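Local structure of similar to yteR (Bacilus subtilis) (Clostridium acetobutylicum, 4WU0) at residues H196-G199 and R200-G203; G330-A333 and Y334-E338. The protein is a family 105 glycoside hydrolase that probably cleaves unsaturated rhamnogalacturonan fragments derived from pectin. One frame throughout, in Å; residues are numbered along the deposited sequence.

Both interactions are first turns of helices, each begun by an N-cap residue, but they lie at different depths. Interaction 1, at the head of helix 199-215, is fully buried; interaction 2, in the short helix 332-337, is partly exposed and lies farther from the centre of the chain. Both N-cap residues give a backbone carbonyl to the turn; S331 adds a side-chain hydroxyl, W198 an indole packed on it. The two meet directly. H196 CD2 lies 3.2 Å from G330 O, and W198 CG lies 3.6 Å from Y335 CE1, so the two helix starts pack against each other through H196 and the W198-Y335 ring pair.

Interaction 1. Residues H196-G199 and R200-G203; sequences HFWG and RAMG
NH2 of R200, whose side chain runs beside the indole of W198, is gripped by two acceptors, the carbonyl oxygen of C317 and the hydroxyl of S265, with E263 a weaker, more distant ion-pair partner. These bonds fix the far end of an arm that begins over the tryptophan. R200 CB sits above the six-membered ring of W198, 3.8 Å from its centroid and only 16° off the normal, a CH-pi contact. The chain then bends at chi3 and brings the guanidinium to the rim of the indole, where NE is 3.5 Å from W198 CH2. The two planes are 72° apart, so the guanidinium turns its face to the indole rim instead of stacking flat on it. Further along the same ring, A201 CB touches W198 CE3 at 3.6 Å. With CG of W198 anti to the backbone N (chi1 -178°), the indole reaches forward beneath the opening turn of helix 199-215. W198 occupies the N-cap position, and its carbonyl oxygen accepts from M202 N at 3.1 Å in a nearly straight bond. G203 N follows with a 2.9 Å bond to G199 O. In this buried turn the arginine therefore serves two chemistries at once: its CB packs over the indole face, while its cationic end is delivered to oxygen acceptors, which probably offset the cost of burying the charge.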
loop_
_atom_site.group_PDB
_atom_site.type_symbol
_atom_site.label_atom_id
_atom_site.label_comp_id
_atom_site.label_asym_id
_atom_site.label_seq_id
_atom_site.Cartn_x
_atom_site.Cartn_y
_atom_site.Cartn_z
ATOM N N HIS A 196 9.323 -9.642 -12.953
ATOM C CA HIS A 196 9.732 -9.916 -11.581
ATOM C C HIS A 196 8.706 -9.667 -10.502
ATOM O O HIS A 196 7.760 -8.883 -10.651
ATOM C CB HIS A 196 10.997 -9.109 -11.236
ATOM C CG HIS A 196 12.220 -9.631 -11.906
ATOM N ND1 HIS A 196 12.780 -10.841 -11.567
ATOM C CD2 HIS A 196 12.960 -9.147 -12.939
ATOM C CE1 HIS A 196 13.827 -11.072 -12.340
ATOM N NE2 HIS A 196 13.952 -10.058 -13.183
ATOM N N PHE A 197 8.956 -10.342 -9.387
ATOM C CA PHE A 197 8.211 -10.140 -8.151
ATOM C C PHE A 197 8.909 -9.052 -7.347
ATOM O O PHE A 197 9.980 -9.259 -6.779
ATOM C CB PHE A 197 8.138 -11.434 -7.340
ATOM C CG PHE A 197 7.687 -12.625 -8.133
ATOM C CD1 PHE A 197 6.425 -12.657 -8.722
ATOM C CD2 PHE A 197 8.518 -13.721 -8.266
ATOM C CE1 PHE A 197 6.038 -13.772 -9.442
ATOM C CE2 PHE A 197 8.151 -14.831 -8.988
ATOM C CZ PHE A 197 6.906 -14.860 -9.580
ATOM N N TRP A 198 8.291 -7.883 -7.331
ATOM C CA TRP A 198 8.808 -6.723 -6.611
ATOM C C TRP A 198 8.218 -6.692 -5.217
ATOM O O TRP A 198 7.007 -6.822 -5.044
ATOM C CB TRP A 198 8.440 -5.449 -7.373
ATOM C CG TRP A 198 8.957 -4.192 -6.758
ATOM C CD1 TRP A 198 10.146 -4.010 -6.129
ATOM C CD2 TRP A 198 8.274 -2.932 -6.698
ATOM N NE1 TRP A 198 10.252 -2.705 -5.694
ATOM C CE2 TRP A 198 9.113 -2.031 -6.034
ATOM C CE3 TRP A 198 7.029 -2.486 -7.146
ATOM C CZ2 TRP A 198 8.747 -0.702 -5.803
ATOM C CZ3 TRP A 198 6.677 -1.181 -6.920
ATOM C CH2 TRP A 198 7.536 -0.301 -6.257
ATOM N N GLY A 199 9.082 -6.540 -4.221
ATOM C CA GLY A 199 8.669 -6.553 -2.832
ATOM C C GLY A 199 7.524 -5.612 -2.509
ATOM O O GLY A 199 6.508 -6.011 -1.926
ATOM N N ARG A 200 7.682 -4.343 -2.863
ATOM C CA ARG A 200 6.652 -3.380 -2.495
ATOM C C ARG A 200 5.317 -3.668 -3.201
ATOM O O ARG A 200 4.261 -3.467 -2.610
ATOM C CB ARG A 200 7.105 -1.938 -2.743
ATOM C CG ARG A 200 5.973 -0.948 -2.490
ATOM C CD ARG A 200 6.387 0.467 -2.115
ATOM N NE ARG A 200 6.974 1.238 -3.211
ATOM C CZ ARG A 200 8.202 1.744 -3.218
ATOM N NH1 ARG A 200 8.593 2.474 -4.245
ATOM N NH2 ARG A 200 9.027 1.580 -2.193
ATOM N N ALA A 201 5.368 -4.167 -4.418
ATOM C CA ALA A 201 4.134 -4.503 -5.132
ATOM C C ALA A 201 3.365 -5.602 -4.422
ATOM O O ALA A 201 2.133 -5.501 -4.234
ATOM C CB ALA A 201 4.432 -4.882 -6.533
ATOM N N MET A 202 4.050 -6.665 -4.011
ATOM C CA MET A 202 3.376 -7.655 -3.186
ATOM C C MET A 202 2.880 -7.052 -1.886
ATOM O O MET A 202 1.813 -7.401 -1.417
ATOM C CB MET A 202 4.278 -8.849 -2.883
ATOM C CG MET A 202 4.358 -9.865 -3.998
ATOM S SD MET A 202 2.790 -10.709 -4.343
ATOM C CE MET A 202 2.477 -11.648 -2.840
ATOM N N GLY A 203 3.658 -6.158 -1.286
ATOM C CA GLY A 203 3.231 -5.465 -0.078
ATOM C C GLY A 203 1.921 -4.708 -0.285
ATOM O O GLY A 203 1.021 -4.782 0.542
#

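Interaction 2. Residues G330-A333 and Y334-E338; sequences GSFA and YYISE
The contact is the serine-capped first turn of the short helix 332-337, with S331 at the N-cap. S331 OG accepts from Y334 N at 3.1 Å; chi1 of 65° sets OG between the backbone N and the carbonyl carbon, within reach of the Y334 N-H, and the same hydroxyl is also hydrogen-bonded to D329. Two backbone bonds carry the turn onward, Y335 N to S331 O and I336 N to F332 O, each at 3.0 Å. I336 CG1 lies over one face of the F332 ring, 3.9 Å from its centroid, and R257 makes a cation-pi contact with that phenylalanine. The tyrosines extend in other directions. Y335 turns an edge of its ring to the G330 carbonyl, CE2 standing 3.2 Å from G330 O, an oxygen that is buried here without a hydrogen-bond partner, as is G330 N. The Y335 hydroxyl bonds to H176 ND1, and Y334 CD2 sits above the centre of the Y335 ring. Y334 leaves the helix with CG anti to the backbone N (chi1 164°), which carries the ring out along the flank of the helix, its OH making a 2.6 Å bond with E338 OE2, on the lone pair facing away from the other carboxylate oxygen. G321 N bonds to that hydroxyl too. S337 curls back, its OG donating to Y334 O at 2.7 Å, and S337 N bonds to the same oxygen. G330, at positive phi, turns the chain into the helix, and the S331 OG to Y334 N bond is the classic serine N-cap.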
loop_
_atom_site.group_PDB
_atom_site.type_symbol
_atom_site.label_atom_id
_atom_site.label_comp_id
_atom_site.label_asym_id
_atom_site.label_seq_id
_atom_site.Cartn_x
_atom_site.Cartn_y
_atom_site.Cartn_z
ATOM N N GLY A 330 11.386 -3.482 -16.351
ATOM C CA GLY A 330 11.040 -4.455 -15.332
ATOM C C GLY A 330 12.052 -5.567 -15.159
ATOM O O GLY A 330 11.799 -6.546 -14.443
ATOM N N SER A 331 13.227 -5.401 -15.760
ATOM C CA SER A 331 14.315 -6.351 -15.570
ATOM C C SER A 331 14.908 -6.246 -14.172
ATOM O O SER A 331 14.678 -5.281 -13.446
ATOM C CB SER A 331 15.433 -6.102 -16.577
ATOM O OG SER A 331 16.033 -4.831 -16.347
ATOM N N PHE A 332 15.694 -7.249 -13.806
ATOM C CA PHE A 332 16.398 -7.216 -12.534
ATOM C C PHE A 332 17.267 -5.958 -12.446
ATOM O O PHE A 332 17.242 -5.224 -11.443
ATOM C CB PHE A 332 17.229 -8.494 -12.362
ATOM C CG PHE A 332 18.019 -8.553 -11.076
ATOM C CD1 PHE A 332 17.434 -8.989 -9.900
ATOM C CD2 PHE A 332 19.351 -8.156 -11.049
ATOM C CE1 PHE A 332 18.148 -9.020 -8.722
ATOM C CE2 PHE A 332 20.083 -8.209 -9.875
ATOM C CZ PHE A 332 19.470 -8.642 -8.706
ATOM N N ALA A 333 18.032 -5.685 -13.497
ATOM C CA ALA A 333 18.873 -4.489 -13.514
ATOM C C ALA A 333 18.044 -3.232 -13.301
ATOM O O ALA A 333 18.446 -2.341 -12.549
ATOM C CB ALA A 333 19.692 -4.418 -14.799
ATOM N N TYR A 334 16.867 -3.168 -13.922
ATOM C CA TYR A 334 15.976 -2.039 -13.727
ATOM C C TYR A 334 15.592 -1.885 -12.241
ATOM O O TYR A 334 15.655 -0.782 -11.701
ATOM C CB TYR A 334 14.695 -2.103 -14.614
ATOM C CG TYR A 334 13.716 -1.127 -14.052
ATOM C CD1 TYR A 334 13.942 0.250 -14.175
ATOM C CD2 TYR A 334 12.655 -1.559 -13.264
ATOM C CE1 TYR A 334 13.133 1.160 -13.546
ATOM C CE2 TYR A 334 11.827 -0.641 -12.629
ATOM C CZ TYR A 334 12.079 0.700 -12.759
ATOM O OH TYR A 334 11.262 1.588 -12.107
ATOM N N TYR A 335 15.169 -2.962 -11.581
ATOM C CA TYR A 335 14.703 -2.823 -10.197
ATOM C C TYR A 335 15.841 -2.421 -9.265
ATOM O O TYR A 335 15.617 -1.725 -8.290
ATOM C CB TYR A 335 14.006 -4.086 -9.693
ATOM C CG TYR A 335 12.590 -4.209 -10.196
ATOM C CD1 TYR A 335 11.564 -3.448 -9.642
ATOM C CD2 TYR A 335 12.269 -5.064 -11.253
ATOM C CE1 TYR A 335 10.271 -3.547 -10.100
ATOM C CE2 TYR A 335 10.984 -5.162 -11.712
ATOM C CZ TYR A 335 9.982 -4.401 -11.149
ATOM O OH TYR A 335 8.674 -4.485 -11.607
ATOM N N ILE A 336 17.055 -2.860 -9.564
ATOM C CA ILE A 336 18.209 -2.498 -8.743
ATOM C C ILE A 336 18.665 -1.064 -9.045
ATOM O O ILE A 336 19.345 -0.430 -8.225
ATOM C CB ILE A 336 19.339 -3.525 -8.984
ATOM C CG1 ILE A 336 18.843 -4.931 -8.633
ATOM C CG2 ILE A 336 20.599 -3.186 -8.210
ATOM C CD1 ILE A 336 18.113 -5.047 -7.321
ATOM N N SER A 337 18.284 -0.539 -10.211
ATOM C CA SER A 337 18.754 0.786 -10.624
ATOM C C SER A 337 18.088 1.940 -9.875
ATOM O O SER A 337 18.612 3.070 -9.878
ATOM C CB SER A 337 18.546 1.010 -12.128
ATOM O OG SER A 337 17.180 1.314 -12.404
ATOM N N GLU A 338 16.935 1.695 -9.259
ATOM C CA GLU A 338 16.189 2.802 -8.659
ATOM C C GLU A 338 16.806 3.194 -7.310
ATOM O O GLU A 338 17.471 2.379 -6.666
ATOM C CB GLU A 338 14.702 2.461 -8.514
ATOM C CG GLU A 338 13.924 2.310 -9.847
ATOM C CD GLU A 338 13.587 3.630 -10.525
ATOM O OE1 GLU A 338 14.254 4.652 -10.251
ATOM O OE2 GLU A 338 12.656 3.653 -11.369
#